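PDB 2C0N: A197 from Sulfolobus turreted icosahedral virus, which is probably a glycosyltransferase of the GT-A fold, transferring sugar units to an acceptor not established here. Local coordinates for residues K77-Y89 / E112-K124. Residues are numbered along the deposited sequence; the frame is centred on the assembly and turned at random.
Sequences KFNEGYDVVCGYY and EVNGCGLGFTFIK
K124 sets CB over one face of the F78 ring, 3.9 Å from its centre, in a CH-pi contact, with CD passing near CD1. K124 CG sits between the backbone N and the carbonyl carbon (chi1 74°), and from there the chain runs straight out, antiparallel to the F78 side chain, bringing its ammonium to where helix 71-80 ends. There K124 NZ hydrogen-bonds to F78 O at 3.2 Å and weakly to Y82 O, so F78 O, which also takes G81 N in the Schellman motif, is gripped twice. D83 OD1 lies 4.2 Å from K124 NZ, near enough perhaps to favour the charge, while OD2 is held by R161 N. The far edge of the F78 ring meets F122 O, with F78 CZ 3.7 Å from F122 CB. Beyond this end, strands 84-88 and 120-124 pair antiparallel within the central mixed sheet of the GT-A fold, V85 and F122 exchanging two backbone bonds. V84 and I123 are neighbours on one face; against that face, at C86, packs C116 of the small sheet outside. The F120 ring packs against the backbone of G87, its CD2 3.5 Å from G87 CA. Y89 presents its ring edge to F120 CB, and its hydroxyl reaches G119 N through a water.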
ATOM      1  N   LYS A  77     -22.694  18.433  -7.378  1.00 16.02           N
ATOM      2  CA  LYS A  77     -22.512  18.630  -8.827  1.00 15.73           C
ATOM      3  C   LYS A  77     -23.206  17.527  -9.623  1.00 15.08           C
ATOM      4  O   LYS A  77     -23.870  17.823 -10.603  1.00 16.42           O
ATOM      5  CB  LYS A  77     -21.036  18.771  -9.226  1.00 15.38           C
ATOM      6  CG  LYS A  77     -20.445  20.108  -8.896  1.00 16.00           C
ATOM      7  CD  LYS A  77     -21.060  21.238  -9.747  1.00 16.68           C
ATOM      8  CE  LYS A  77     -21.058  22.524  -8.949  1.00 17.90           C
ATOM      9  NZ  LYS A  77     -21.701  23.638  -9.640  1.00 21.52           N
ATOM     10  N   PHE A  78     -23.116  16.275  -9.190  1.00 14.08           N
ATOM     11  CA  PHE A  78     -23.834  15.187  -9.883  1.00 13.68           C
ATOM     12  C   PHE A  78     -25.368  15.415  -9.817  1.00 14.67           C
ATOM     13  O   PHE A  78     -26.073  15.191 -10.794  1.00 14.37           O
ATOM     14  CB  PHE A  78     -23.531  13.830  -9.259  1.00 13.81           C
ATOM     15  CG  PHE A  78     -22.131  13.329  -9.505  1.00 11.15           C
ATOM     16  CD1 PHE A  78     -21.442  13.621 -10.681  1.00 12.63           C
ATOM     17  CD2 PHE A  78     -21.496  12.544  -8.551  1.00 13.97           C
ATOM     18  CE1 PHE A  78     -20.136  13.108 -10.898  1.00 13.31           C
ATOM     19  CE2 PHE A  78     -20.227  12.047  -8.769  1.00 15.48           C
ATOM     20  CZ  PHE A  78     -19.543  12.341  -9.948  1.00 14.87           C
ATOM     21  N   ASN A  79     -25.849  15.848  -8.658  1.00 14.41           N
ATOM     22  CA  ASN A  79     -27.291  16.088  -8.452  1.00 15.06           C
ATOM     23  C   ASN A  79     -27.763  17.193  -9.388  1.00 15.08           C
ATOM     24  O   ASN A  79     -28.893  17.180  -9.845  1.00 16.14           O
ATOM     25  CB  ASN A  79     -27.574  16.563  -7.034  1.00 14.66           C
ATOM     26  CG  ASN A  79     -27.356  15.484  -5.956  1.00 17.77           C
ATOM     27  OD1 ASN A  79     -27.431  14.273  -6.212  1.00 18.25           O
ATOM     28  ND2 ASN A  79     -27.158  15.943  -4.717  1.00 14.27           N
ATOM     29  N   GLU A  80     -26.884  18.154  -9.655  1.00 14.42           N
ATOM     30  CA  GLU A  80     -27.186  19.278 -10.527  1.00 14.80           C
ATOM     31  C   GLU A  80     -27.152  18.911 -11.999  1.00 14.54           C
ATOM     32  O   GLU A  80     -27.604  19.689 -12.850  1.00 16.77           O
ATOM     33  CB  GLU A  80     -26.210  20.412 -10.264  1.00 14.33           C
ATOM     34  CG  GLU A  80     -26.272  20.888  -8.823  1.00 15.75           C
ATOM     35  CD  GLU A  80     -25.111  21.794  -8.408  1.00 17.90           C
ATOM     36  OE1 GLU A  80     -24.188  22.025  -9.211  1.00 16.46           O
ATOM     37  OE2 GLU A  80     -25.168  22.300  -7.254  1.00 16.42           O
ATOM     38  N   GLY A  81     -26.607  17.735 -12.292  1.00 15.08           N
ATOM     39  CA  GLY A  81     -26.664  17.141 -13.614  1.00 14.63           C
ATOM     40  C   GLY A  81     -25.344  17.018 -14.301  1.00 15.03           C
ATOM     41  O   GLY A  81     -25.296  16.676 -15.478  1.00 14.84           O
ATOM     42  N   TYR A  82     -24.259  17.245 -13.574  1.00 16.02           N
ATOM     43  CA  TYR A  82     -22.953  16.897 -14.135  1.00 16.52           C
ATOM     44  C   TYR A  82     -22.727  15.388 -14.183  1.00 16.82           C
ATOM     45  O   TYR A  82     -23.225  14.637 -13.337  1.00 17.79           O
ATOM     46  CB  TYR A  82     -21.837  17.639 -13.399  1.00 16.95           C
ATOM     47  CG  TYR A  82     -21.893  19.088 -13.715  1.00 15.39           C
ATOM     48  CD1 TYR A  82     -21.359  19.579 -14.904  1.00 17.23           C
ATOM     49  CD2 TYR A  82     -22.524  19.971 -12.867  1.00 20.96           C
ATOM     50  CE1 TYR A  82     -21.440  20.926 -15.227  1.00 19.51           C
ATOM     51  CE2 TYR A  82     -22.606  21.326 -13.164  1.00 22.73           C
ATOM     52  CZ  TYR A  82     -22.061  21.797 -14.353  1.00 22.32           C
ATOM     53  OH  TYR A  82     -22.179  23.124 -14.657  1.00 22.85           O
ATOM     54  N   ASP A  83     -21.949  14.952 -15.176  1.00 15.80           N
ATOM     55  CA  ASP A  83     -21.572  13.551 -15.285  1.00 15.78           C
ATOM     56  C   ASP A  83     -20.230  13.232 -14.642  1.00 15.81           C
ATOM     57  O   ASP A  83     -19.984  12.103 -14.186  1.00 16.31           O
ATOM     58  CB  ASP A  83     -21.559  13.142 -16.769  1.00 15.13           C
ATOM     59  CG  ASP A  83     -22.867  13.358 -17.451  1.00 16.81           C
ATOM     60  OD1 ASP A  83     -23.855  12.829 -16.930  1.00 15.52           O
ATOM     61  OD2 ASP A  83     -22.921  14.050 -18.510  1.00 12.62           O
ATOM     62  N   VAL A  84     -19.326  14.191 -14.659  1.00 15.87           N
ATOM     63  CA  VAL A  84     -17.945  13.961 -14.233  1.00 15.35           C
ATOM     64  C   VAL A  84     -17.520  15.185 -13.449  1.00 15.79           C
ATOM     65  O   VAL A  84     -17.803  16.323 -13.862  1.00 15.96           O
ATOM     66  CB  VAL A  84     -17.015  13.818 -15.433  1.00 15.17           C
ATOM     67  CG1 VAL A  84     -15.539  13.771 -15.006  1.00 15.13           C
ATOM     68  CG2 VAL A  84     -17.405  12.592 -16.257  1.00 15.65           C
ATOM     69  N   VAL A  85     -16.888  14.943 -12.315  1.00 16.54           N
ATOM     70  CA  VAL A  85     -16.349  16.009 -11.479  1.00 17.51           C
ATOM     71  C   VAL A  85     -14.821  15.790 -11.367  1.00 17.35           C
ATOM     72  O   VAL A  85     -14.378  14.703 -10.999  1.00 17.49           O
ATOM     73  CB  VAL A  85     -17.020  16.015 -10.115  1.00 17.33           C
ATOM     74  CG1 VAL A  85     -16.413  17.053  -9.241  1.00 17.59           C
ATOM     75  CG2 VAL A  85     -18.526  16.278 -10.271  1.00 18.26           C
ATOM     76  N   CYS A  86     -14.058  16.826 -11.713  1.00 17.38           N
ATOM     77  CA  CYS A  86     -12.581  16.751 -11.835  1.00 17.35           C
ATOM     78  C   CYS A  86     -11.917  17.476 -10.679  1.00 17.38           C
ATOM     79  O   CYS A  86     -12.354  18.536 -10.298  1.00 16.40           O
ATOM     80  CB  CYS A  86     -12.117  17.453 -13.087  1.00 17.99           C
ATOM     81  SG  CYS A  86     -12.891  16.817 -14.559  1.00 23.70           S
ATOM     82  N   GLY A  87     -10.859  16.865 -10.149  1.00 15.99           N
ATOM     83  CA  GLY A  87      -9.992  17.509  -9.184  1.00 16.77           C
ATOM     84  C   GLY A  87      -8.671  17.999  -9.778  1.00 16.29           C
ATOM     85  O   GLY A  87      -8.233  17.620 -10.899  1.00 17.92           O
ATOM     86  N   TYR A  88      -8.000  18.813  -8.994  1.00 14.34           N
ATOM     87  CA  TYR A  88      -6.785  19.458  -9.433  1.00 14.73           C
ATOM     88  C   TYR A  88      -5.541  18.921  -8.841  1.00 14.77           C
ATOM     89  O   TYR A  88      -5.430  18.797  -7.632  1.00 15.68           O
ATOM     90  CB  TYR A  88      -6.832  20.940  -9.061  1.00 14.54           C
ATOM     91  CG  TYR A  88      -7.675  21.781  -9.973  1.00 14.74           C
ATOM     92  CD1 TYR A  88      -7.123  22.376 -11.129  1.00 13.94           C
ATOM     93  CD2 TYR A  88      -8.993  22.008  -9.691  1.00 14.29           C
ATOM     94  CE1 TYR A  88      -7.874  23.144 -11.968  1.00 15.71           C
ATOM     95  CE2 TYR A  88      -9.766  22.812 -10.515  1.00 15.70           C
ATOM     96  CZ  TYR A  88      -9.208  23.367 -11.661  1.00 17.23           C
ATOM     97  OH  TYR A  88      -9.954  24.176 -12.468  1.00 17.21           O
ATOM     98  N   TYR A  89      -4.588  18.641  -9.714  1.00 15.38           N
ATOM     99  CA  TYR A  89      -3.186  18.482  -9.366  1.00 15.64           C
ATOM    100  C   TYR A  89      -2.338  19.024 -10.530  1.00 16.44           C
ATOM    101  O   TYR A  89      -2.808  19.148 -11.669  1.00 16.45           O
ATOM    102  CB  TYR A  89      -2.879  17.027  -9.055  1.00 16.36           C
ATOM    103  CG  TYR A  89      -3.175  16.077 -10.186  1.00 15.36           C
ATOM    104  CD1 TYR A  89      -4.419  15.477 -10.300  1.00 17.23           C
ATOM    105  CD2 TYR A  89      -2.200  15.756 -11.121  1.00 17.34           C
ATOM    106  CE1 TYR A  89      -4.703  14.619 -11.344  1.00 18.13           C
ATOM    107  CE2 TYR A  89      -2.486  14.873 -12.183  1.00 15.70           C
ATOM    108  CZ  TYR A  89      -3.744  14.316 -12.257  1.00 18.52           C
ATOM    109  OH  TYR A  89      -4.077  13.466 -13.267  1.00 18.01           O
ATOM    110  N   GLU A 112     -17.150  24.781 -15.316  1.00 17.23           N
ATOM    111  CA  GLU A 112     -17.282  23.757 -16.337  1.00 17.52           C
ATOM    112  C   GLU A 112     -15.994  23.679 -17.167  1.00 17.77           C
ATOM    113  O   GLU A 112     -15.396  24.704 -17.509  1.00 18.13           O
ATOM    114  CB  GLU A 112     -18.502  24.040 -17.243  1.00 18.83           C
ATOM    115  CG  GLU A 112     -19.004  22.752 -17.937  1.00 20.59           C
ATOM    116  CD  GLU A 112     -20.091  22.964 -18.924  1.00 25.30           C
ATOM    117  OE1 GLU A 112     -20.876  23.949 -18.761  1.00 21.00           O
ATOM    118  OE2 GLU A 112     -20.148  22.134 -19.873  1.00 27.84           O
ATOM    119  N   VAL A 113     -15.570  22.462 -17.492  1.00 16.24           N
ATOM    120  CA  VAL A 113     -14.370  22.243 -18.317  1.00 17.40           C
ATOM    121  C   VAL A 113     -14.670  21.199 -19.402  1.00 17.68           C
ATOM    122  O   VAL A 113     -15.728  20.593 -19.377  1.00 18.35           O
ATOM    123  CB  VAL A 113     -13.149  21.789 -17.458  1.00 17.16           C
ATOM    124  CG1 VAL A 113     -12.722  22.880 -16.470  1.00 19.14           C
ATOM    125  CG2 VAL A 113     -13.432  20.492 -16.706  1.00 18.28           C
ATOM    126  N   ASN A 114     -13.739  20.982 -20.330  1.00 18.32           N
ATOM    127  CA  ASN A 114     -13.907  19.941 -21.375  1.00 19.14           C
ATOM    128  C   ASN A 114     -13.458  18.548 -20.916  1.00 18.93           C
ATOM    129  O   ASN A 114     -14.034  17.524 -21.304  1.00 20.04           O
ATOM    130  CB  ASN A 114     -13.180  20.355 -22.674  1.00 19.25           C
ATOM    131  CG  ASN A 114     -13.892  21.466 -23.417  1.00 21.08           C
ATOM    132  OD1 ASN A 114     -15.077  21.352 -23.751  1.00 24.02           O
ATOM    133  ND2 ASN A 114     -13.164  22.539 -23.715  1.00 21.37           N
ATOM    134  N   GLY A 115     -12.436  18.485 -20.076  1.00 18.03           N
ATOM    135  CA  GLY A 115     -12.021  17.213 -19.525  1.00 18.09           C
ATOM    136  C   GLY A 115     -10.856  17.356 -18.564  1.00 17.92           C
ATOM    137  O   GLY A 115     -10.507  18.463 -18.160  1.00 16.93           O
ATOM    138  N   CYS A 116     -10.258  16.221 -18.233  1.00 18.51           N
ATOM    139  CA  CYS A 116      -9.102  16.150 -17.353  1.00 19.78           C
ATOM    140  C   CYS A 116      -8.311  14.871 -17.670  1.00 19.31           C
ATOM    141  O   CYS A 116      -8.658  14.173 -18.617  1.00 19.45           O
ATOM    142  CB  CYS A 116      -9.562  16.201 -15.901  1.00 20.53           C
ATOM    143  SG  CYS A 116     -10.643  14.908 -15.403  1.00 25.44           S
ATOM    144  N   GLY A 117      -7.245  14.573 -16.925  1.00 18.85           N
ATOM    145  CA  GLY A 117      -6.378  13.405 -17.228  1.00 19.93           C
ATOM    146  C   GLY A 117      -6.756  12.025 -16.668  1.00 19.31           C
ATOM    147  O   GLY A 117      -5.990  11.038 -16.820  1.00 20.74           O
ATOM    148  N   LEU A 118      -7.921  11.970 -16.051  1.00 18.33           N
ATOM    149  CA  LEU A 118      -8.483  10.794 -15.364  1.00 16.44           C
ATOM    150  C   LEU A 118      -7.694  10.338 -14.135  1.00 15.49           C
ATOM    151  O   LEU A 118      -7.818   9.192 -13.719  1.00 15.95           O
ATOM    152  CB  LEU A 118      -8.683   9.609 -16.338  1.00 17.94           C
ATOM    153  CG  LEU A 118      -9.652   9.918 -17.477  1.00 16.60           C
ATOM    154  CD1 LEU A 118      -9.659   8.779 -18.519  1.00 18.89           C
ATOM    155  CD2 LEU A 118     -11.001  10.110 -16.913  1.00 17.16           C
ATOM    156  N   GLY A 119      -6.903  11.227 -13.549  1.00 12.92           N
ATOM    157  CA  GLY A 119      -6.139  10.903 -12.380  1.00 12.67           C
ATOM    158  C   GLY A 119      -6.733  11.315 -11.054  1.00 12.46           C
ATOM    159  O   GLY A 119      -6.158  11.027 -10.027  1.00 13.53           O
ATOM    160  N   PHE A 120      -7.846  12.037 -11.080  1.00 12.65           N
ATOM    161  CA  PHE A 120      -8.495  12.530  -9.862  1.00 12.66           C
ATOM    162  C   PHE A 120      -9.879  12.946 -10.260  1.00 14.68           C
ATOM    163  O   PHE A 120     -10.195  14.145 -10.410  1.00 16.03           O
ATOM    164  CB  PHE A 120      -7.701  13.718  -9.297  1.00 12.82           C
ATOM    165  CG  PHE A 120      -8.166  14.202  -7.941  1.00 13.55           C
ATOM    166  CD1 PHE A 120      -8.991  13.451  -7.136  1.00 15.39           C
ATOM    167  CD2 PHE A 120      -7.728  15.423  -7.480  1.00 14.38           C
ATOM    168  CE1 PHE A 120      -9.390  13.930  -5.889  1.00 17.59           C
ATOM    169  CE2 PHE A 120      -8.133  15.907  -6.246  1.00 14.22           C
ATOM    170  CZ  PHE A 120      -8.946  15.130  -5.445  1.00 15.75           C
ATOM    171  N   THR A 121     -10.730  11.957 -10.476  1.00 15.17           N
ATOM    172  CA  THR A 121     -11.888  12.174 -11.312  1.00 15.49           C
ATOM    173  C   THR A 121     -13.025  11.290 -10.836  1.00 15.33           C
ATOM    174  O   THR A 121     -12.848  10.091 -10.688  1.00 16.19           O
ATOM    175  CB  THR A 121     -11.563  11.802 -12.759  1.00 16.38           C
ATOM    176  OG1 THR A 121     -10.320  12.393 -13.158  1.00 19.89           O
ATOM    177  CG2 THR A 121     -12.645  12.228 -13.694  1.00 18.12           C
ATOM    178  N   PHE A 122     -14.206  11.876 -10.640  1.00 15.04           N
ATOM    179  CA  PHE A 122     -15.364  11.186 -10.142  1.00 14.95           C
ATOM    180  C   PHE A 122     -16.374  11.101 -11.269  1.00 15.20           C
ATOM    181  O   PHE A 122     -16.685  12.107 -11.881  1.00 14.83           O
ATOM    182  CB  PHE A 122     -15.964  11.980  -8.976  1.00 15.14           C
ATOM    183  CG  PHE A 122     -15.028  12.132  -7.794  1.00 14.80           C
ATOM    184  CD1 PHE A 122     -14.023  13.088  -7.809  1.00 17.40           C
ATOM    185  CD2 PHE A 122     -15.132  11.296  -6.703  1.00 15.75           C
ATOM    186  CE1 PHE A 122     -13.138  13.224  -6.749  1.00 18.24           C
ATOM    187  CE2 PHE A 122     -14.256  11.407  -5.653  1.00 16.25           C
ATOM    188  CZ  PHE A 122     -13.248  12.388  -5.674  1.00 16.82           C
ATOM    189  N   ILE A 123     -16.884   9.895 -11.531  1.00 15.41           N
ATOM    190  CA  ILE A 123     -17.802   9.694 -12.641  1.00 15.45           C
ATOM    191  C   ILE A 123     -19.058   8.994 -12.141  1.00 15.18           C
ATOM    192  O   ILE A 123     -19.000   7.949 -11.533  1.00 14.28           O
ATOM    193  CB  ILE A 123     -17.175   8.871 -13.780  1.00 15.07           C
ATOM    194  CG1 ILE A 123     -15.747   9.353 -14.086  1.00 17.55           C
ATOM    195  CG2 ILE A 123     -18.092   8.882 -14.963  1.00 16.67           C
ATOM    196  CD1 ILE A 123     -15.037   8.534 -15.161  1.00 17.94           C
ATOM    197  N   LYS A 124     -20.217   9.557 -12.448  1.00 15.87           N
ATOM    198  CA  LYS A 124     -21.435   8.952 -11.921  1.00 15.28           C
ATOM    199  C   LYS A 124     -21.927   7.734 -12.712  1.00 15.77           C
ATOM    200  O   LYS A 124     -21.813   7.663 -13.954  1.00 15.21           O
ATOM    201  CB  LYS A 124     -22.548   9.994 -11.758  1.00 15.88           C
ATOM    202  CG  LYS A 124     -23.232  10.494 -12.980  1.00 15.20           C
ATOM    203  CD  LYS A 124     -24.289  11.522 -12.572  1.00 16.10           C
ATOM    204  CE  LYS A 124     -25.046  12.124 -13.715  1.00 15.63           C
ATOM    205  NZ  LYS A 124     -25.875  13.326 -13.328  1.00 13.80           N
TER
HETATM  206  O   HOH W   1      -8.324  15.555 -12.730  1.00 15.59           O
HETATM  207  O   HOH W   2      -6.527  14.033 -14.119  1.00 19.97           O